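Local coordinates for yersinopine synthase (Yersinia pestis, PDB 6C4L), which catalyses the last step of yersinopine biosynthesis, the NADPH-dependent reductive condensation of pyruvate with an aminobutanoate intermediate, to give a metallophore used in metal acquisition, at residues T25-A30 against A47-Y52; K308-R313 against L420-P425; L165-A170 against A208-I213. All coordinates share one frame; numbering follows the deposited sequence.

Contacts 1 and 3 both lie on the large mixed sheet, near the NADP(+)-binding residues. Contact 1 is the parallel strand pair of the first beta-alpha-beta unit and ends at Ala30, which binds NADP(+); contact 3 joins a loop to a broken strand. The centres of the two contacts are 20 Å apart and their nearest atoms about 9 Å apart. Helix 32-44 packs on both: on Ile27 of contact 1 and on Tyr168 and Tyr169 of contact 3. Contact 2 sets the last turns of helix 294-313 against the linker between helices 401-419 and 425-445, away from the annotated sites, its centre 37 Å from that of contact 1 and 27 Å from that of contact 3.

Contact 1. Residues T25-A30 against A47-Y52; sequences TLILGA and ARLGLY
The first beta-alpha-beta unit of the nucleotide-binding domain sets Thr25-Leu28 beside Leu49-Tyr52 as parallel neighbours, with helix 32-44 as the crossover. A ladder of backbone hydrogen bonds joins them: Thr25 N to Arg48 O, Gly50 N to Thr25 O, Ile27 N to Gly50 O and Tyr52 N to Ile27 O, each 2.9 Å long. Beyond the strand end the ladder gains one more rung, Gly29 N to Tyr52 O at 2.8 Å. Gly29 has the positive phi of 108° with which the chain leaves the strand, and it fits the first glycine of a Rossmann-type GxGxxA pattern; the next residue, Ala30, binds NADP(+), and its N is hydrogen-bonded to Asn53 OD1.

On the face of Ile27 and Leu51, which helix 32-44 covers, the two side chains cross obliquely, Ile27 CB meeting Leu51 CD1 at 3.9 Å. The other methyl, Leu51 CD2, reaches forward to Ala30 CB at 4.0 Å. On the opposite face a chi1 of 173° extends Leu26 away from its own N and carries CD1 over the backbone of Gly50, 3.4 Å from Gly50 C and 3.5 Å from Leu51 N. Next along, Leu28 CD2 touches Tyr52 CB at 3.6 Å, while Gly29 N lies at the edge of the Tyr52 ring.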
ATOM      1  N   THR A  25     -34.690  26.261  18.023  1.00 35.55           N
ATOM      2  CA  THR A  25     -34.034  25.019  17.638  1.00 37.51           C
ATOM      3  C   THR A  25     -33.240  24.471  18.813  1.00 37.09           C
ATOM      4  O   THR A  25     -32.349  25.145  19.334  1.00 39.58           O
ATOM      5  CB  THR A  25     -33.131  25.257  16.430  1.00 38.54           C
ATOM      6  OG1 THR A  25     -33.943  25.690  15.339  1.00 39.31           O
ATOM      7  CG2 THR A  25     -32.413  23.975  16.024  1.00 39.55           C
ATOM      8  N   LEU A  26     -33.559  23.261  19.226  1.00 35.88           N
ATOM      9  CA  LEU A  26     -32.855  22.624  20.336  1.00 37.48           C
ATOM     10  C   LEU A  26     -31.907  21.560  19.793  1.00 31.65           C
ATOM     11  O   LEU A  26     -32.343  20.585  19.174  1.00 36.98           O
ATOM     12  CB  LEU A  26     -33.852  22.030  21.335  1.00 37.52           C
ATOM     13  CG  LEU A  26     -33.187  21.184  22.438  1.00 34.31           C
ATOM     14  CD1 LEU A  26     -32.106  21.965  23.145  1.00 38.32           C
ATOM     15  CD2 LEU A  26     -34.206  20.731  23.451  1.00 37.01           C
ATOM     16  N   ILE A  27     -30.610  21.740  20.028  1.00 33.23           N
ATOM     17  CA  ILE A  27     -29.590  20.813  19.542  1.00 33.31           C
ATOM     18  C   ILE A  27     -29.266  19.842  20.674  1.00 36.73           C
ATOM     19  O   ILE A  27     -28.790  20.265  21.734  1.00 35.13           O
ATOM     20  CB  ILE A  27     -28.314  21.537  19.096  1.00 37.29           C
ATOM     21  CG1 ILE A  27     -28.586  22.457  17.896  1.00 40.81           C
ATOM     22  CG2 ILE A  27     -27.247  20.524  18.712  1.00 35.53           C
ATOM     23  CD1 ILE A  27     -27.443  23.373  17.594  1.00 36.90           C
ATOM     24  N   LEU A  28     -29.464  18.550  20.443  1.00 33.71           N
ATOM     25  CA  LEU A  28     -29.200  17.529  21.476  1.00 36.97           C
ATOM     26  C   LEU A  28     -27.848  16.896  21.206  1.00 35.01           C
ATOM     27  O   LEU A  28     -27.682  16.172  20.219  1.00 35.90           O
ATOM     28  CB  LEU A  28     -30.294  16.465  21.503  1.00 29.93           C
ATOM     29  CG  LEU A  28     -31.711  17.021  21.650  1.00 34.93           C
ATOM     30  CD1 LEU A  28     -32.718  15.862  21.739  1.00 37.18           C
ATOM     31  CD2 LEU A  28     -31.770  17.858  22.900  1.00 36.99           C
ATOM     32  N   GLY A  29     -26.901  17.131  22.111  1.00 39.53           N
ATOM     33  CA  GLY A  29     -25.541  16.667  21.943  1.00 44.40           C
ATOM     34  C   GLY A  29     -24.661  17.858  21.646  1.00 43.97           C
ATOM     35  O   GLY A  29     -24.927  18.597  20.692  1.00 48.40           O
ATOM     36  N   ALA A  30     -23.646  18.091  22.474  1.00 41.31           N
ATOM     37  CA  ALA A  30     -22.755  19.238  22.330  1.00 45.61           C
ATOM     38  C   ALA A  30     -21.354  18.832  21.873  1.00 49.25           C
ATOM     39  O   ALA A  30     -20.355  19.389  22.332  1.00 58.11           O
ATOM     40  CB  ALA A  30     -22.664  20.015  23.635  1.00 41.70           C
ATOM     41  N   ALA A  47     -32.699  32.841  15.177  1.00 54.12           N
ATOM     42  CA  ALA A  47     -33.473  31.782  15.800  1.00 55.96           C
ATOM     43  C   ALA A  47     -32.988  31.589  17.233  1.00 46.65           C
ATOM     44  O   ALA A  47     -31.796  31.732  17.524  1.00 46.81           O
ATOM     45  CB  ALA A  47     -33.343  30.483  14.975  1.00 52.32           C
ATOM     46  N   ARG A  48     -33.915  31.311  18.133  1.00 46.52           N
ATOM     47  CA  ARG A  48     -33.533  30.932  19.481  1.00 50.37           C
ATOM     48  C   ARG A  48     -32.817  29.579  19.438  1.00 46.03           C
ATOM     49  O   ARG A  48     -33.226  28.669  18.716  1.00 42.95           O
ATOM     50  CB  ARG A  48     -34.777  30.876  20.347  1.00 46.61           C
ATOM     51  CG  ARG A  48     -34.604  30.335  21.751  1.00 48.67           C
ATOM     52  CD  ARG A  48     -35.722  30.827  22.657  1.00 55.91           C
ATOM     53  NE  ARG A  48     -36.350  29.759  23.443  1.00 61.99           N
ATOM     54  CZ  ARG A  48     -35.974  29.401  24.668  1.00 61.41           C
ATOM     55  NH1 ARG A  48     -34.954  30.015  25.266  1.00 65.18           N
ATOM     56  NH2 ARG A  48     -36.626  28.430  25.305  1.00 63.26           N
ATOM     57  N   LEU A  49     -31.723  29.452  20.185  1.00 45.07           N
ATOM     58  CA  LEU A  49     -30.875  28.258  20.116  1.00 45.61           C
ATOM     59  C   LEU A  49     -30.709  27.647  21.498  1.00 42.75           C
ATOM     60  O   LEU A  49     -30.217  28.310  22.416  1.00 41.63           O
ATOM     61  CB  LEU A  49     -29.506  28.592  19.538  1.00 48.68           C
ATOM     62  CG  LEU A  49     -29.345  28.532  18.013  1.00 58.70           C
ATOM     63  CD1 LEU A  49     -27.954  29.006  17.623  1.00 50.50           C
ATOM     64  CD2 LEU A  49     -29.571  27.129  17.479  1.00 54.44           C
ATOM     65  N   GLY A  50     -31.108  26.383  21.631  1.00 42.66           N
ATOM     66  CA  GLY A  50     -30.888  25.604  22.836  1.00 37.73           C
ATOM     67  C   GLY A  50     -29.879  24.487  22.616  1.00 38.05           C
ATOM     68  O   GLY A  50     -29.681  24.015  21.496  1.00 33.20           O
ATOM     69  N   LEU A  51     -29.267  24.021  23.690  1.00 35.97           N
ATOM     70  CA  LEU A  51     -28.235  23.019  23.597  1.00 38.95           C
ATOM     71  C   LEU A  51     -28.365  22.092  24.797  1.00 35.94           C
ATOM     72  O   LEU A  51     -28.707  22.540  25.891  1.00 38.32           O
ATOM     73  CB  LEU A  51     -26.862  23.687  23.550  1.00 38.99           C
ATOM     74  CG  LEU A  51     -25.696  22.779  23.323  1.00 33.95           C
ATOM     75  CD1 LEU A  51     -25.821  22.072  21.983  1.00 43.92           C
ATOM     76  CD2 LEU A  51     -24.419  23.597  23.419  1.00 47.95           C
ATOM     77  N   TYR A  52     -28.140  20.802  24.556  1.00 36.81           N
ATOM     78  CA  TYR A  52     -28.166  19.754  25.570  1.00 40.10           C
ATOM     79  C   TYR A  52     -26.875  18.981  25.473  1.00 41.27           C
ATOM     80  O   TYR A  52     -26.356  18.747  24.375  1.00 37.66           O
ATOM     81  CB  TYR A  52     -29.330  18.775  25.389  1.00 35.87           C
ATOM     82  CG  TYR A  52     -29.148  17.476  26.135  1.00 36.98           C
ATOM     83  CD1 TYR A  52     -29.500  17.367  27.486  1.00 37.83           C
ATOM     84  CD2 TYR A  52     -28.628  16.363  25.502  1.00 41.25           C
ATOM     85  CE1 TYR A  52     -29.329  16.183  28.173  1.00 38.66           C
ATOM     86  CE2 TYR A  52     -28.452  15.173  26.188  1.00 34.48           C
ATOM     87  CZ  TYR A  52     -28.811  15.097  27.514  1.00 40.40           C
ATOM     88  OH  TYR A  52     -28.643  13.932  28.192  1.00 39.90           O
TER

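Contact 2. Residues K308-R313 against L420-P425; sequences KRLLNR and LDVVMP
Arg313 starts with CG anti to its backbone N (chi1 176°) and then bends at chi2 (81°), while Arg309 turns CG beside its own N and bends at chi3 (-92°); between them they bring two guanidinium groups from the last turns of helix 294-313 to carbonyl oxygens of the connection between helices 401-419 and 425-445. The first helix of that pair ends in a Schellman motif with Asp421 as its C-prime residue, and Met424 is the N-cap position of the next.

Arg313 NE donates to Leu420 O at 2.8 Å, in the carbonyl plane and also close to the plane of the guanidinium group; NH2 adds a weak bond to the same oxygen, making a fork on one acceptor. Further along the linker Arg309 NE donates to Val423 O at 3.1 Å, arriving nearly along the C=O axis. Its NH2 also makes a salt bridge with Asp306, about one turn back in the same helix, so two partners hold the group.

Between the arginines Val422 points at the helix and spreads its methyls: CG1 lies 3.8 Å from Arg313 CG, and CG2 lies 4.0 Å from Arg309 CB. The aliphatic stems of both arginines therefore pack on one valine. Deeper in, Leu310 rests on Leu413 and Ala417 of helix 401-419, and its CD2 approaches Met424 SD at 4.2 Å. At the outer end, Arg309 NH2 lies 3.9 Å from Pro425 CD, which is at the guanidinium edge.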
ATOM      1  N   LYS A 308     -26.433  -4.985   1.114  1.00 37.35           N
ATOM      2  CA  LYS A 308     -27.244  -5.122  -0.087  1.00 38.18           C
ATOM      3  C   LYS A 308     -28.378  -6.114   0.127  1.00 41.80           C
ATOM      4  O   LYS A 308     -29.524  -5.856  -0.271  1.00 37.65           O
ATOM      5  CB  LYS A 308     -26.381  -5.564  -1.259  1.00 38.02           C
ATOM      6  CG  LYS A 308     -27.165  -6.129  -2.440  1.00 40.95           C
ATOM      7  CD  LYS A 308     -26.188  -6.631  -3.539  1.00 46.05           C
ATOM      8  CE  LYS A 308     -26.888  -6.865  -4.868  1.00 56.37           C
ATOM      9  NZ  LYS A 308     -28.105  -7.723  -4.739  1.00 59.79           N
ATOM     10  N   ARG A 309     -28.065  -7.276   0.711  1.00 39.62           N
ATOM     11  CA  ARG A 309     -29.106  -8.258   1.013  1.00 44.46           C
ATOM     12  C   ARG A 309     -30.192  -7.631   1.865  1.00 41.81           C
ATOM     13  O   ARG A 309     -31.381  -7.781   1.578  1.00 45.09           O
ATOM     14  CB  ARG A 309     -28.529  -9.484   1.734  1.00 39.22           C
ATOM     15  CG  ARG A 309     -27.961 -10.556   0.826  1.00 55.60           C
ATOM     16  CD  ARG A 309     -27.655 -11.856   1.583  1.00 53.62           C
ATOM     17  NE  ARG A 309     -26.276 -11.936   2.083  1.00 53.11           N
ATOM     18  CZ  ARG A 309     -25.194 -11.962   1.297  1.00 60.01           C
ATOM     19  NH1 ARG A 309     -25.327 -11.906  -0.018  1.00 65.22           N
ATOM     20  NH2 ARG A 309     -23.972 -12.041   1.813  1.00 56.57           N
ATOM     21  N   LEU A 310     -29.791  -6.933   2.928  1.00 43.32           N
ATOM     22  CA  LEU A 310     -30.762  -6.410   3.883  1.00 39.25           C
ATOM     23  C   LEU A 310     -31.527  -5.248   3.280  1.00 40.85           C
ATOM     24  O   LEU A 310     -32.757  -5.192   3.371  1.00 38.08           O
ATOM     25  CB  LEU A 310     -30.052  -5.970   5.157  1.00 35.09           C
ATOM     26  CG  LEU A 310     -30.898  -5.278   6.234  1.00 34.19           C
ATOM     27  CD1 LEU A 310     -32.009  -6.199   6.726  1.00 36.57           C
ATOM     28  CD2 LEU A 310     -30.027  -4.828   7.397  1.00 41.29           C
ATOM     29  N   LEU A 311     -30.803  -4.310   2.659  1.00 35.15           N
ATOM     30  CA  LEU A 311     -31.437  -3.166   2.026  1.00 39.78           C
ATOM     31  C   LEU A 311     -32.434  -3.615   0.973  1.00 42.77           C
ATOM     32  O   LEU A 311     -33.570  -3.120   0.916  1.00 37.65           O
ATOM     33  CB  LEU A 311     -30.371  -2.264   1.424  1.00 38.30           C
ATOM     34  CG  LEU A 311     -29.706  -1.310   2.410  1.00 34.36           C
ATOM     35  CD1 LEU A 311     -28.505  -0.624   1.703  1.00 30.80           C
ATOM     36  CD2 LEU A 311     -30.693  -0.271   2.849  1.00 38.73           C
ATOM     37  N   ASN A 312     -32.025  -4.564   0.136  1.00 42.28           N
ATOM     38  CA  ASN A 312     -32.923  -5.096  -0.875  1.00 40.92           C
ATOM     39  C   ASN A 312     -34.174  -5.678  -0.237  1.00 45.31           C
ATOM     40  O   ASN A 312     -35.288  -5.432  -0.703  1.00 42.69           O
ATOM     41  CB  ASN A 312     -32.209  -6.150  -1.696  1.00 45.03           C
ATOM     42  CG  ASN A 312     -31.273  -5.552  -2.721  1.00 45.31           C
ATOM     43  OD1 ASN A 312     -31.076  -4.329  -2.818  1.00 44.56           O
ATOM     44  ND2 ASN A 312     -30.702  -6.416  -3.503  1.00 35.31           N
ATOM     45  N   ARG A 313     -34.003  -6.458   0.830  1.00 40.58           N
ATOM     46  CA  ARG A 313     -35.153  -7.014   1.538  1.00 43.23           C
ATOM     47  C   ARG A 313     -36.104  -5.923   2.016  1.00 42.79           C
ATOM     48  O   ARG A 313     -37.320  -6.128   2.062  1.00 45.77           O
ATOM     49  CB  ARG A 313     -34.671  -7.835   2.720  1.00 47.45           C
ATOM     50  CG  ARG A 313     -35.778  -8.404   3.599  1.00 50.75           C
ATOM     51  CD  ARG A 313     -36.361  -9.676   3.009  1.00 50.56           C
ATOM     52  NE  ARG A 313     -37.162 -10.409   3.992  1.00 58.84           N
ATOM     53  CZ  ARG A 313     -38.470 -10.234   4.184  1.00 54.72           C
ATOM     54  NH1 ARG A 313     -39.137  -9.361   3.458  1.00 54.93           N
ATOM     55  NH2 ARG A 313     -39.115 -10.944   5.103  1.00 59.04           N
ATOM     56  N   LEU A 420     -36.041 -10.718   9.613  1.00 44.65           N
ATOM     57  CA  LEU A 420     -36.557 -10.700   8.252  1.00 43.50           C
ATOM     58  C   LEU A 420     -36.042 -11.843   7.407  1.00 51.22           C
ATOM     59  O   LEU A 420     -36.240 -11.838   6.187  1.00 53.40           O
ATOM     60  CB  LEU A 420     -36.223  -9.369   7.589  1.00 47.11           C
ATOM     61  CG  LEU A 420     -36.776  -8.184   8.380  1.00 47.68           C
ATOM     62  CD1 LEU A 420     -36.379  -6.851   7.770  1.00 45.75           C
ATOM     63  CD2 LEU A 420     -38.276  -8.300   8.481  1.00 42.01           C
ATOM     64  N   ASP A 421     -35.384 -12.816   8.024  1.00 48.12           N
ATOM     65  CA  ASP A 421     -34.911 -14.009   7.339  1.00 52.77           C
ATOM     66  C   ASP A 421     -33.812 -13.716   6.320  1.00 50.36           C
ATOM     67  O   ASP A 421     -33.679 -14.451   5.338  1.00 49.01           O
ATOM     68  CB  ASP A 421     -36.074 -14.742   6.665  1.00 55.98           C
ATOM     69  CG  ASP A 421     -37.094 -15.265   7.678  1.00 59.90           C
ATOM     70  OD1 ASP A 421     -36.670 -15.980   8.614  1.00 57.69           O
ATOM     71  OD2 ASP A 421     -38.302 -14.939   7.553  1.00 66.79           O
ATOM     72  N   VAL A 422     -32.994 -12.679   6.513  1.00 47.69           N
ATOM     73  CA  VAL A 422     -31.810 -12.497   5.678  1.00 48.76           C
ATOM     74  C   VAL A 422     -30.564 -12.744   6.524  1.00 49.50           C
ATOM     75  O   VAL A 422     -30.497 -12.383   7.707  1.00 45.36           O
ATOM     76  CB  VAL A 422     -31.743 -11.132   4.957  1.00 49.96           C
ATOM     77  CG1 VAL A 422     -32.943 -10.250   5.279  1.00 43.87           C
ATOM     78  CG2 VAL A 422     -30.413 -10.411   5.188  1.00 44.26           C
ATOM     79  N   VAL A 423     -29.595 -13.384   5.910  1.00 45.95           N
ATOM     80  CA  VAL A 423     -28.364 -13.784   6.573  1.00 46.71           C
ATOM     81  C   VAL A 423     -27.288 -12.781   6.203  1.00 43.81           C
ATOM     82  O   VAL A 423     -27.208 -12.344   5.050  1.00 46.00           O
ATOM     83  CB  VAL A 423     -27.972 -15.213   6.162  1.00 49.73           C
ATOM     84  CG1 VAL A 423     -29.132 -16.172   6.434  1.00 54.86           C
ATOM     85  CG2 VAL A 423     -27.579 -15.252   4.699  1.00 55.15           C
ATOM     86  N   MET A 424     -26.495 -12.374   7.187  1.00 36.12           N
ATOM     87  CA  MET A 424     -25.376 -11.461   6.975  1.00 42.22           C
ATOM     88  C   MET A 424     -24.119 -12.093   7.568  1.00 38.68           C
ATOM     89  O   MET A 424     -23.703 -11.747   8.683  1.00 38.05           O
ATOM     90  CB  MET A 424     -25.682 -10.098   7.586  1.00 37.33           C
ATOM     91  CG  MET A 424     -26.984  -9.499   7.074  1.00 42.63           C
ATOM     92  SD  MET A 424     -27.331  -7.979   7.935  1.00 42.13           S
ATOM     93  CE  MET A 424     -26.187  -6.851   7.182  1.00 38.55           C
ATOM     94  N   PRO A 425     -23.470 -13.014   6.835  1.00 41.56           N
ATOM     95  CA  PRO A 425     -22.366 -13.780   7.447  1.00 42.30           C
ATOM     96  C   PRO A 425     -21.183 -12.926   7.829  1.00 42.13           C
ATOM     97  O   PRO A 425     -20.469 -13.272   8.772  1.00 35.50           O
ATOM     98  CB  PRO A 425     -21.985 -14.806   6.366  1.00 45.81           C
ATOM     99  CG  PRO A 425     -23.098 -14.810   5.392  1.00 51.42           C
ATOM    100  CD  PRO A 425     -23.799 -13.489   5.482  1.00 39.01           C
TER

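Contact 3. Residues L165-A170 against A208-I213; sequences LSSYYA and AFKQRI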
ATOM      1  N   LEU A 165     -29.950  12.606   7.767  1.00 38.19           N
ATOM      2  CA  LEU A 165     -28.801  12.960   6.938  1.00 32.28           C
ATOM      3  C   LEU A 165     -27.827  11.793   6.942  1.00 35.78           C
ATOM      4  O   LEU A 165     -27.665  11.124   7.967  1.00 32.50           O
ATOM      5  CB  LEU A 165     -28.088  14.215   7.444  1.00 34.55           C
ATOM      6  CG  LEU A 165     -28.963  15.448   7.738  1.00 46.59           C
ATOM      7  CD1 LEU A 165     -28.083  16.632   8.081  1.00 48.56           C
ATOM      8  CD2 LEU A 165     -29.850  15.767   6.560  1.00 49.50           C
ATOM      9  N   SER A 166     -27.141  11.596   5.805  1.00 36.11           N
ATOM     10  CA  SER A 166     -26.241  10.455   5.648  1.00 39.47           C
ATOM     11  C   SER A 166     -25.024  10.541   6.564  1.00 42.21           C
ATOM     12  O   SER A 166     -24.505   9.513   7.010  1.00 39.06           O
ATOM     13  CB  SER A 166     -25.781  10.369   4.200  1.00 33.84           C
ATOM     14  OG  SER A 166     -25.356  11.655   3.737  1.00 32.21           O
ATOM     15  N   SER A 167     -24.533  11.739   6.835  1.00 37.44           N
ATOM     16  CA  SER A 167     -23.421  11.891   7.759  1.00 34.60           C
ATOM     17  C   SER A 167     -23.457  13.321   8.249  1.00 38.60           C
ATOM     18  O   SER A 167     -24.232  14.155   7.756  1.00 42.04           O
ATOM     19  CB  SER A 167     -22.071  11.565   7.096  1.00 48.51           C
ATOM     20  OG  SER A 167     -21.704  12.568   6.164  1.00 49.47           O
ATOM     21  N   TYR A 168     -22.625  13.600   9.239  1.00 41.05           N
ATOM     22  CA  TYR A 168     -22.359  14.987   9.565  1.00 43.02           C
ATOM     23  C   TYR A 168     -21.574  15.584   8.402  1.00 45.58           C
ATOM     24  O   TYR A 168     -20.896  14.865   7.660  1.00 40.42           O
ATOM     25  CB  TYR A 168     -21.595  15.094  10.876  1.00 46.47           C
ATOM     26  CG  TYR A 168     -21.127  16.486  11.195  1.00 51.74           C
ATOM     27  CD1 TYR A 168     -22.023  17.553  11.250  1.00 49.42           C
ATOM     28  CD2 TYR A 168     -19.785  16.736  11.456  1.00 52.62           C
ATOM     29  CE1 TYR A 168     -21.589  18.837  11.536  1.00 52.78           C
ATOM     30  CE2 TYR A 168     -19.339  18.012  11.755  1.00 49.35           C
ATOM     31  CZ  TYR A 168     -20.241  19.056  11.789  1.00 53.55           C
ATOM     32  OH  TYR A 168     -19.794  20.332  12.070  1.00 54.94           O
ATOM     33  N   TYR A 169     -21.711  16.895   8.205  1.00 43.67           N
ATOM     34  CA  TYR A 169     -21.295  17.512   6.950  1.00 44.25           C
ATOM     35  C   TYR A 169     -19.927  18.190   7.017  1.00 49.60           C
ATOM     36  O   TYR A 169     -19.559  18.910   6.070  1.00 46.30           O
ATOM     37  CB  TYR A 169     -22.347  18.519   6.487  1.00 40.81           C
ATOM     38  CG  TYR A 169     -22.598  19.648   7.448  1.00 44.16           C
ATOM     39  CD1 TYR A 169     -21.747  20.738   7.517  1.00 40.80           C
ATOM     40  CD2 TYR A 169     -23.697  19.616   8.295  1.00 42.05           C
ATOM     41  CE1 TYR A 169     -21.987  21.771   8.400  1.00 46.51           C
ATOM     42  CE2 TYR A 169     -23.942  20.630   9.178  1.00 45.30           C
ATOM     43  CZ  TYR A 169     -23.086  21.708   9.238  1.00 49.25           C
ATOM     44  OH  TYR A 169     -23.368  22.731  10.130  1.00 52.72           O
ATOM     45  N   ALA A 170     -19.171  17.982   8.098  1.00 43.35           N
ATOM     46  CA  ALA A 170     -17.871  18.616   8.283  1.00 47.93           C
ATOM     47  C   ALA A 170     -16.965  17.728   9.126  1.00 47.19           C
ATOM     48  O   ALA A 170     -17.418  16.835   9.841  1.00 47.38           O
ATOM     49  CB  ALA A 170     -18.002  19.974   8.973  1.00 48.10           C
ATOM     50  N   ALA A 208     -12.594  20.953   7.279  1.00 58.41           N
ATOM     51  CA  ALA A 208     -13.075  20.572   5.959  1.00 57.09           C
ATOM     52  C   ALA A 208     -14.587  20.400   5.994  1.00 57.30           C
ATOM     53  O   ALA A 208     -15.164  20.095   7.040  1.00 50.96           O
ATOM     54  CB  ALA A 208     -12.415  19.270   5.501  1.00 53.25           C
ATOM     55  N   PHE A 209     -15.213  20.576   4.835  1.00 51.43           N
ATOM     56  CA  PHE A 209     -16.630  20.307   4.657  1.00 51.90           C
ATOM     57  C   PHE A 209     -16.819  19.225   3.606  1.00 60.07           C
ATOM     58  O   PHE A 209     -16.007  19.070   2.691  1.00 49.66           O
ATOM     59  CB  PHE A 209     -17.385  21.558   4.224  1.00 50.79           C
ATOM     60  CG  PHE A 209     -17.360  22.662   5.229  1.00 50.87           C
ATOM     61  CD1 PHE A 209     -18.237  22.657   6.302  1.00 41.85           C
ATOM     62  CD2 PHE A 209     -16.481  23.724   5.089  1.00 52.14           C
ATOM     63  CE1 PHE A 209     -18.223  23.694   7.224  1.00 50.19           C
ATOM     64  CE2 PHE A 209     -16.461  24.766   6.000  1.00 52.16           C
ATOM     65  CZ  PHE A 209     -17.329  24.750   7.074  1.00 56.75           C
ATOM     66  N   LYS A 210     -17.933  18.512   3.720  1.00 52.42           N
ATOM     67  CA  LYS A 210     -18.236  17.384   2.846  1.00 59.38           C
ATOM     68  C   LYS A 210     -18.625  17.869   1.448  1.00 54.79           C
ATOM     69  O   LYS A 210     -19.125  18.986   1.279  1.00 52.44           O
ATOM     70  CB  LYS A 210     -19.381  16.560   3.444  1.00 55.13           C
ATOM     71  CG  LYS A 210     -18.940  15.419   4.353  1.00 55.73           C
ATOM     72  CD  LYS A 210     -18.758  14.151   3.544  1.00 59.38           C
ATOM     73  CE  LYS A 210     -18.133  13.053   4.356  1.00 63.66           C
ATOM     74  NZ  LYS A 210     -18.867  12.798   5.637  1.00 64.83           N
ATOM     75  N   GLN A 211     -18.421  16.997   0.446  1.00 47.55           N
ATOM     76  CA  GLN A 211     -18.837  17.292  -0.932  1.00 51.88           C
ATOM     77  C   GLN A 211     -20.350  17.353  -1.056  1.00 51.83           C
ATOM     78  O   GLN A 211     -20.911  18.325  -1.583  1.00 54.55           O
ATOM     79  CB  GLN A 211     -18.347  16.216  -1.897  1.00 52.26           C
ATOM     80  CG  GLN A 211     -16.881  16.108  -2.097  1.00 57.07           C
ATOM     81  CD  GLN A 211     -16.591  15.130  -3.202  1.00 52.71           C
ATOM     82  OE1 GLN A 211     -16.738  15.455  -4.379  1.00 54.66           O
ATOM     83  NE2 GLN A 211     -16.231  13.905  -2.833  1.00 51.36           N
ATOM     84  N   ARG A 212     -21.013  16.267  -0.659  1.00 54.33           N
ATOM     85  CA  ARG A 212     -22.455  16.156  -0.714  1.00 49.66           C
ATOM     86  C   ARG A 212     -22.940  15.397   0.512  1.00 47.84           C
ATOM     87  O   ARG A 212     -22.173  14.710   1.181  1.00 44.93           O
ATOM     88  CB  ARG A 212     -22.910  15.453  -1.998  1.00 48.93           C
ATOM     89  CG  ARG A 212     -22.297  14.107  -2.268  1.00 47.62           C
ATOM     90  CD  ARG A 212     -22.740  13.603  -3.649  1.00 55.16           C
ATOM     91  NE  ARG A 212     -22.409  14.565  -4.712  1.00 47.77           N
ATOM     92  CZ  ARG A 212     -21.216  14.667  -5.298  1.00 62.26           C
ATOM     93  NH1 ARG A 212     -20.213  13.844  -4.949  1.00 56.01           N
ATOM     94  NH2 ARG A 212     -21.028  15.586  -6.254  1.00 53.64           N
ATOM     95  N   ILE A 213     -24.233  15.562   0.796  1.00 47.30           N
ATOM     96  CA  ILE A 213     -24.944  14.891   1.874  1.00 43.44           C
ATOM     97  C   ILE A 213     -26.233  14.364   1.266  1.00 45.36           C
ATOM     98  O   ILE A 213     -26.896  15.084   0.507  1.00 47.26           O
ATOM     99  CB  ILE A 213     -25.260  15.860   3.034  1.00 41.29           C
ATOM    100  CG1 ILE A 213     -23.978  16.430   3.641  1.00 47.82           C
ATOM    101  CG2 ILE A 213     -26.132  15.193   4.104  1.00 52.80           C
ATOM    102  CD1 ILE A 213     -23.123  15.405   4.366  1.00 49.47           C
TER
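Segments 165-170 and 208-213 run antiparallel at one end, where Ala170 and Phe209 form a non-hydrogen-bonded pair with their CA atoms 4.2 Å apart, and draw further apart toward Ser166 and Ile213. This is part of the mixed sheet of the nucleotide-binding domain: the loop between strands 161-165 and 170-174 follows the irregular middle of strand 203-217. Lys210 N donates to Tyr169 O at 2.9 Å, and the same oxygen takes a CA-H contact from Phe209.

Lys210 bends at chi2 and chi4, which brings NZ to Ser167 OG at 2.9 Å. That hydroxyl accepts from the lysine and donates its own hydrogen bond to Tyr168 O, at 2.9 Å. Ser166 OG is bonded to Tyr214 N, further along the strand.

Ile213 packs against the loop with two branches. CG2 meets Leu165 CB at 4.0 Å, and CD1 packs against Tyr169 CB at 3.8 Å as well as Ser167 OG. Tyr169 and Phe209 lie side by side and point the same way, with Phe209 CD1 at the edge of the tyrosine ring; the tyrosine hydroxyl goes to Asp40 of helix 32-44. Tyr168 has its CB directed away from the strand, and its side chain lies about 3 Å (nearest atoms) from those of Ala33 and Thr172, both NADP(+)-binding; its OH is hydrogen-bonded to Thr172 OG1. On the pair itself, Ala170 CB sits 3.8 Å from Phe209 CD1.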